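Local coordinates for protein SidF, inhibitor of growth family, member 3 (Legionella pneumophila subsp. pneumophila, PDB 4FYF) that probably acts as a membrane-associated phosphatase that removes a phosphate group from phosphatidylinositol phosphates, at residues F422-A427 against Y614-H619; G716-I721 against V736-K741. The protein carries 1 engineered substitution. All coordinates share one frame; numbering follows the deposited sequence.

Contact 1: residues F422-A427 against Y614-H619; sequences FRQVGA and YENTWH
Gln424 lays its aliphatic stem on the imidazole of His619, and this is the close part of the contact. Gln424 CG sits over the middle of the ring, 3.6 Å from its centroid and only 9° off the ring normal, a CH-pi contact made from directly above one face. Gln424 CG is anti to its own N (chi1 -170°), which carries the stem across the ring, while Gln424 CB comes within 3.6 Å of His619 CG. His619 in turn covers one face of the buried Trp618 indole with its CB methylene, 3.5 Å above the ring centre; Arg423 O reaches the same indole obliquely, 3.7 Å from Trp618 CH2. Beside this packing, Arg423 NH1 donates to the carbonyl O of His619 at 2.7 Å. That bond is bent (N-H...O 139°), and the acceptor sits somewhat out of the guanidinium plane. A further bond from Arg423 NE to Asn420 O fixes the turn of the guanidinium. The other side is loose: Asn616 is exposed to solvent, its amide stands at the edge of the imidazole, and it approaches the amide of Gln424 only loosely. Asn616 is also where helix 590-614 stops: with positive phi it is the C-prime residue of a Schellman motif, and the contact packs the loop after strand 403-416 against the chain leaving this helix cap.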
loop_
_atom_site.group_PDB
_atom_site.type_symbol
_atom_site.label_atom_id
_atom_site.label_comp_id
_atom_site.label_asym_id
_atom_site.label_seq_id
_atom_site.Cartn_x
_atom_site.Cartn_y
_atom_site.Cartn_z
ATOM N N PHE A 422 13.615 -15.645 5.445
ATOM C CA PHE A 422 13.822 -16.506 4.290
ATOM C C PHE A 422 14.141 -15.739 3.037
ATOM O O PHE A 422 14.281 -16.352 1.994
ATOM C CB PHE A 422 12.565 -17.349 4.036
ATOM C CG PHE A 422 12.171 -18.196 5.231
ATOM C CD1 PHE A 422 11.323 -17.691 6.221
ATOM C CD2 PHE A 422 12.674 -19.500 5.381
ATOM C CE1 PHE A 422 10.970 -18.469 7.331
ATOM C CE2 PHE A 422 12.328 -20.274 6.487
ATOM C CZ PHE A 422 11.460 -19.757 7.459
ATOM N N ARG A 423 14.310 -14.412 3.143
ATOM C CA ARG A 423 14.500 -13.532 1.971
ATOM C C ARG A 423 15.650 -13.960 0.995
ATOM O O ARG A 423 15.628 -13.641 -0.165
ATOM C CB ARG A 423 14.628 -12.030 2.405
ATOM C CG ARG A 423 16.069 -11.581 2.723
ATOM C CD ARG A 423 16.258 -10.191 3.367
ATOM N NE ARG A 423 16.130 -10.582 4.704
ATOM C CZ ARG A 423 17.012 -10.693 5.678
ATOM N NH1 ARG A 423 18.213 -10.146 5.704
ATOM N NH2 ARG A 423 16.511 -11.320 6.714
ATOM N N GLN A 424 16.681 -14.633 1.476
ATOM C CA GLN A 424 17.847 -14.979 0.625
ATOM C C GLN A 424 18.692 -15.988 1.341
ATOM O O GLN A 424 19.708 -15.685 2.004
ATOM C CB GLN A 424 18.726 -13.788 0.254
ATOM C CG GLN A 424 19.795 -14.114 -0.819
ATOM C CD GLN A 424 19.220 -14.106 -2.218
ATOM O OE1 GLN A 424 17.998 -14.092 -2.391
ATOM N NE2 GLN A 424 20.087 -14.103 -3.224
ATOM N N VAL A 425 18.268 -17.210 1.176
ATOM C CA VAL A 425 18.781 -18.346 1.948
ATOM C C VAL A 425 20.148 -18.706 1.373
ATOM O O VAL A 425 20.484 -18.349 0.236
ATOM C CB VAL A 425 17.695 -19.404 1.694
ATOM C CG1 VAL A 425 18.059 -20.556 0.720
ATOM C CG2 VAL A 425 16.780 -19.611 2.878
ATOM N N GLY A 426 20.967 -19.381 2.175
ATOM C CA GLY A 426 22.288 -19.789 1.725
ATOM C C GLY A 426 22.273 -20.846 0.612
ATOM O O GLY A 426 21.223 -21.429 0.320
ATOM N N ALA A 427 23.436 -21.100 0.001
ATOM C CA ALA A 427 23.520 -22.064 -1.105
ATOM C C ALA A 427 23.002 -23.411 -0.619
ATOM O O ALA A 427 23.374 -23.890 0.493
ATOM C CB ALA A 427 24.966 -22.231 -1.590
ATOM N N TYR A 614 23.267 -4.731 -7.997
ATOM C CA TYR A 614 24.466 -5.232 -8.716
ATOM C C TYR A 614 25.539 -5.856 -7.793
ATOM O O TYR A 614 26.136 -6.885 -8.114
ATOM C CB TYR A 614 25.036 -4.158 -9.707
ATOM C CG TYR A 614 24.102 -3.871 -10.883
ATOM C CD1 TYR A 614 23.604 -4.911 -11.654
ATOM C CD2 TYR A 614 23.735 -2.577 -11.241
ATOM C CE1 TYR A 614 22.736 -4.692 -12.720
ATOM C CE2 TYR A 614 22.871 -2.335 -12.326
ATOM C CZ TYR A 614 22.362 -3.407 -13.069
ATOM O OH TYR A 614 21.452 -3.271 -14.110
ATOM N N GLU A 615 25.756 -5.276 -6.623
ATOM C CA GLU A 615 26.669 -5.896 -5.654
ATOM C C GLU A 615 25.969 -6.984 -4.827
ATOM O O GLU A 615 26.609 -7.691 -4.036
ATOM C CB GLU A 615 27.267 -4.843 -4.748
ATOM C CG GLU A 615 28.076 -3.842 -5.519
ATOM C CD GLU A 615 28.754 -2.828 -4.638
ATOM O OE1 GLU A 615 28.832 -3.080 -3.429
ATOM O OE2 GLU A 615 29.226 -1.784 -5.159
ATOM N N ASN A 616 24.664 -7.142 -5.038
ATOM C CA ASN A 616 23.918 -8.233 -4.390
ATOM C C ASN A 616 23.978 -8.114 -2.863
ATOM O O ASN A 616 24.157 -9.105 -2.164
ATOM C CB ASN A 616 24.395 -9.616 -4.912
ATOM C CG ASN A 616 23.548 -10.801 -4.411
ATOM O OD1 ASN A 616 24.143 -11.822 -4.087
ATOM N ND2 ASN A 616 22.185 -10.693 -4.363
ATOM N N THR A 617 23.789 -6.890 -2.352
ATOM C CA THR A 617 23.846 -6.656 -0.925
ATOM C C THR A 617 22.485 -6.260 -0.338
ATOM O O THR A 617 22.375 -6.029 0.859
ATOM C CB THR A 617 24.914 -5.612 -0.556
ATOM O OG1 THR A 617 24.637 -4.415 -1.283
ATOM C CG2 THR A 617 26.284 -6.143 -0.919
ATOM N N TRP A 618 21.457 -6.226 -1.184
ATOM C CA TRP A 618 20.139 -5.737 -0.795
ATOM C C TRP A 618 19.594 -6.556 0.318
ATOM O O TRP A 618 18.805 -6.033 1.123
ATOM C CB TRP A 618 19.171 -5.771 -1.960
ATOM C CG TRP A 618 18.923 -7.171 -2.450
ATOM C CD1 TRP A 618 19.641 -7.883 -3.423
ATOM C CD2 TRP A 618 17.900 -8.099 -1.975
ATOM N NE1 TRP A 618 19.131 -9.134 -3.576
ATOM C CE2 TRP A 618 18.082 -9.331 -2.733
ATOM C CE3 TRP A 618 16.894 -8.028 -1.052
ATOM C CZ2 TRP A 618 17.278 -10.448 -2.531
ATOM C CZ3 TRP A 618 16.098 -9.156 -0.857
ATOM C CH2 TRP A 618 16.288 -10.340 -1.591
ATOM N N HIS A 619 20.057 -7.813 0.409
ATOM C CA HIS A 619 19.494 -8.785 1.328
ATOM C C HIS A 619 20.241 -8.929 2.639
ATOM O O HIS A 619 19.759 -9.670 3.581
ATOM C CB HIS A 619 19.372 -10.162 0.660
ATOM C CG HIS A 619 20.698 -10.793 0.391
ATOM N ND1 HIS A 619 21.280 -10.764 -0.841
ATOM C CD2 HIS A 619 21.579 -11.417 1.224
ATOM C CE1 HIS A 619 22.476 -11.326 -0.787
ATOM N NE2 HIS A 619 22.665 -11.733 0.485
#

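Contact 2: residues G716-I721 against V736-K741; sequences GGKFEI and VANFAK
This is a small apolar contact, burying 198 Å² in all, between the loop after helix 701-712 and the short helix 733-737 with the turn that follows it near the end of the modelled chain. Ala737 is its centre. Its methyl points at the loop and touches Gly716 CA at 3.7 Å, with Lys718 CB a little farther from Ala737 CB at 4.0 Å. The two backbones can come so close, 4.3 Å between Gly716 CA and Ala737 CA, because the glycine has no side chain to interpose; its phi of 165° and psi of -145° also belong to a region that suits glycine. From Lys718 CB the contact runs outward along the lysine. Extended chi2 and chi3 carry Lys718 CE out to Lys741 CE, 3.8 Å away, where the two side chains cross at about a right angle. Lys741 is poorly ordered, and its weak bond from NZ to Asn738 OD1, 3.4 Å long, holds it lightly. The bend at chi4 (35°) turns Lys718 NZ, which forms a salt bridge with Asp651, and a phosphate ion, probably from the crystallisation medium, lies about 4 Å from the Lys718 side chain. Asp651 and Arg652 end a sequence consistent with a CX5R phosphate-binding loop, with serine in the cysteine position, between strand 641-645 and helix 652-668. Around the contact, Phe719 carries the loop on to helix 652-668, resting on Arg652 and Arg655, while Phe739 on the other segment inserts among Leu145, Val148 and Leu152 of helix 136-163 and touches Glu74 of helix 71-92.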
loop_
_atom_site.group_PDB
_atom_site.type_symbol
_atom_site.label_atom_id
_atom_site.label_comp_id
_atom_site.label_asym_id
_atom_site.label_seq_id
_atom_site.Cartn_x
_atom_site.Cartn_y
_atom_site.Cartn_z
ATOM N N GLY A 716 -1.113 -3.484 16.063
ATOM C CA GLY A 716 -0.175 -4.419 15.637
ATOM C C GLY A 716 0.716 -3.929 14.543
ATOM O O GLY A 716 1.013 -2.734 14.397
ATOM N N GLY A 717 1.006 -4.921 13.712
ATOM C CA GLY A 717 2.193 -5.042 13.006
ATOM C C GLY A 717 2.944 -6.103 13.795
ATOM O O GLY A 717 3.380 -5.809 14.903
ATOM N N LYS A 718 3.136 -7.305 13.229
ATOM C CA LYS A 718 3.987 -8.331 13.880
ATOM C C LYS A 718 5.194 -8.727 13.025
ATOM O O LYS A 718 5.650 -9.844 13.110
ATOM C CB LYS A 718 3.181 -9.596 14.268
ATOM C CG LYS A 718 2.661 -10.278 13.032
ATOM C CD LYS A 718 1.950 -11.586 13.358
ATOM C CE LYS A 718 1.288 -12.120 12.091
ATOM N NZ LYS A 718 2.133 -11.801 10.890
ATOM N N PHE A 719 5.672 -7.848 12.167
ATOM C CA PHE A 719 6.920 -8.088 11.456
ATOM C C PHE A 719 8.085 -8.431 12.403
ATOM O O PHE A 719 8.361 -7.698 13.298
ATOM C CB PHE A 719 7.323 -6.831 10.642
ATOM C CG PHE A 719 8.684 -6.986 9.943
ATOM C CD1 PHE A 719 8.845 -7.914 8.911
ATOM C CD2 PHE A 719 9.809 -6.235 10.354
ATOM C CE1 PHE A 719 10.082 -8.064 8.260
ATOM C CE2 PHE A 719 11.037 -6.378 9.715
ATOM C CZ PHE A 719 11.178 -7.308 8.664
ATOM N N GLU A 720 8.818 -9.489 12.120
ATOM C CA GLU A 720 9.914 -9.946 12.938
ATOM C C GLU A 720 11.115 -9.191 12.393
ATOM O O GLU A 720 11.633 -9.530 11.307
ATOM C CB GLU A 720 10.138 -11.439 12.703
ATOM C CG GLU A 720 9.661 -12.387 13.783
ATOM C CD GLU A 720 10.734 -12.608 14.836
ATOM O OE1 GLU A 720 11.744 -13.313 14.511
ATOM O OE2 GLU A 720 10.558 -12.059 15.972
ATOM N N ILE A 721 11.579 -8.212 13.175
ATOM C CA ILE A 721 12.737 -7.407 12.850
ATOM C C ILE A 721 14.009 -8.251 12.555
ATOM O O ILE A 721 14.343 -9.179 13.282
ATOM C CB ILE A 721 12.940 -6.275 13.894
ATOM C CG1 ILE A 721 11.792 -5.242 13.791
ATOM C CG2 ILE A 721 14.220 -5.528 13.612
ATOM C CD1 ILE A 721 11.526 -4.480 15.078
ATOM N N VAL A 736 0.911 -7.845 20.834
ATOM C CA VAL A 736 -0.488 -7.440 20.864
ATOM C C VAL A 736 -1.197 -7.983 19.620
ATOM O O VAL A 736 -2.349 -8.466 19.704
ATOM C CB VAL A 736 -0.582 -5.886 20.809
ATOM C CG1 VAL A 736 -2.017 -5.396 20.806
ATOM C CG2 VAL A 736 0.166 -5.268 21.957
ATOM N N ALA A 737 -0.542 -7.824 18.463
ATOM C CA ALA A 737 -1.055 -8.356 17.169
ATOM C C ALA A 737 -1.466 -9.827 17.241
ATOM O O ALA A 737 -2.447 -10.199 16.630
ATOM C CB ALA A 737 -0.069 -8.137 16.013
ATOM N N ASN A 738 -0.722 -10.637 17.996
ATOM C CA ASN A 738 -1.125 -11.998 18.308
ATOM C C ASN A 738 -2.518 -12.184 18.876
ATOM O O ASN A 738 -3.004 -13.317 18.853
ATOM C CB ASN A 738 -0.152 -12.630 19.280
ATOM C CG ASN A 738 1.209 -12.881 18.660
ATOM O OD1 ASN A 738 1.333 -13.095 17.445
ATOM N ND2 ASN A 738 2.250 -12.841 19.501
ATOM N N PHE A 739 -3.146 -11.127 19.433
ATOM C CA PHE A 739 -4.508 -11.261 19.946
ATOM C C PHE A 739 -5.486 -11.563 18.820
ATOM O O PHE A 739 -6.490 -12.233 19.038
ATOM C CB PHE A 739 -5.012 -10.019 20.676
ATOM C CG PHE A 739 -4.366 -9.769 22.018
ATOM C CD1 PHE A 739 -3.538 -10.720 22.615
ATOM C CD2 PHE A 739 -4.580 -8.562 22.665
ATOM C CE1 PHE A 739 -2.933 -10.452 23.828
ATOM C CE2 PHE A 739 -3.970 -8.278 23.863
ATOM C CZ PHE A 739 -3.162 -9.244 24.461
ATOM N N ALA A 740 -5.195 -11.065 17.625
ATOM C CA ALA A 740 -6.047 -11.267 16.454
ATOM C C ALA A 740 -5.971 -12.695 15.898
ATOM O O ALA A 740 -6.841 -13.098 15.113
ATOM C CB ALA A 740 -5.698 -10.267 15.359
ATOM N N LYS A 741 -4.939 -13.456 16.273
ATOM C CA LYS A 741 -4.927 -14.884 15.954
ATOM C C LYS A 741 -5.926 -15.676 16.829
ATOM O O LYS A 741 -6.942 -16.189 16.322
ATOM C CB LYS A 741 -3.508 -15.478 16.005
ATOM C CG LYS A 741 -2.802 -15.588 14.655
ATOM C CD LYS A 741 -1.904 -14.390 14.361
ATOM C CE LYS A 741 -0.473 -14.847 14.062
ATOM N NZ LYS A 741 0.225 -15.449 15.245
#

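Contact 1 closes before contact 2 opens, so the two follow in series along the chain, both inside the phosphoinositide phosphatase region. Their centres are 26 Å apart and their nearest atoms about 7 Å, without touching. The loop holding Asn624, between helices 590-614 and 626-637, links them: Asn624 meets Arg423 of contact 1 and Phe719 of the 716-721 loop. Contact 1 includes the loop that leaves strand 403-416, while the 716-721 loop passes helix 652-668, which follows strand 641-645 of the same mixed sheet. Both contacts thus join loops to neighbouring parts of one region, contact 1 at the surface and contact 2 partly buried.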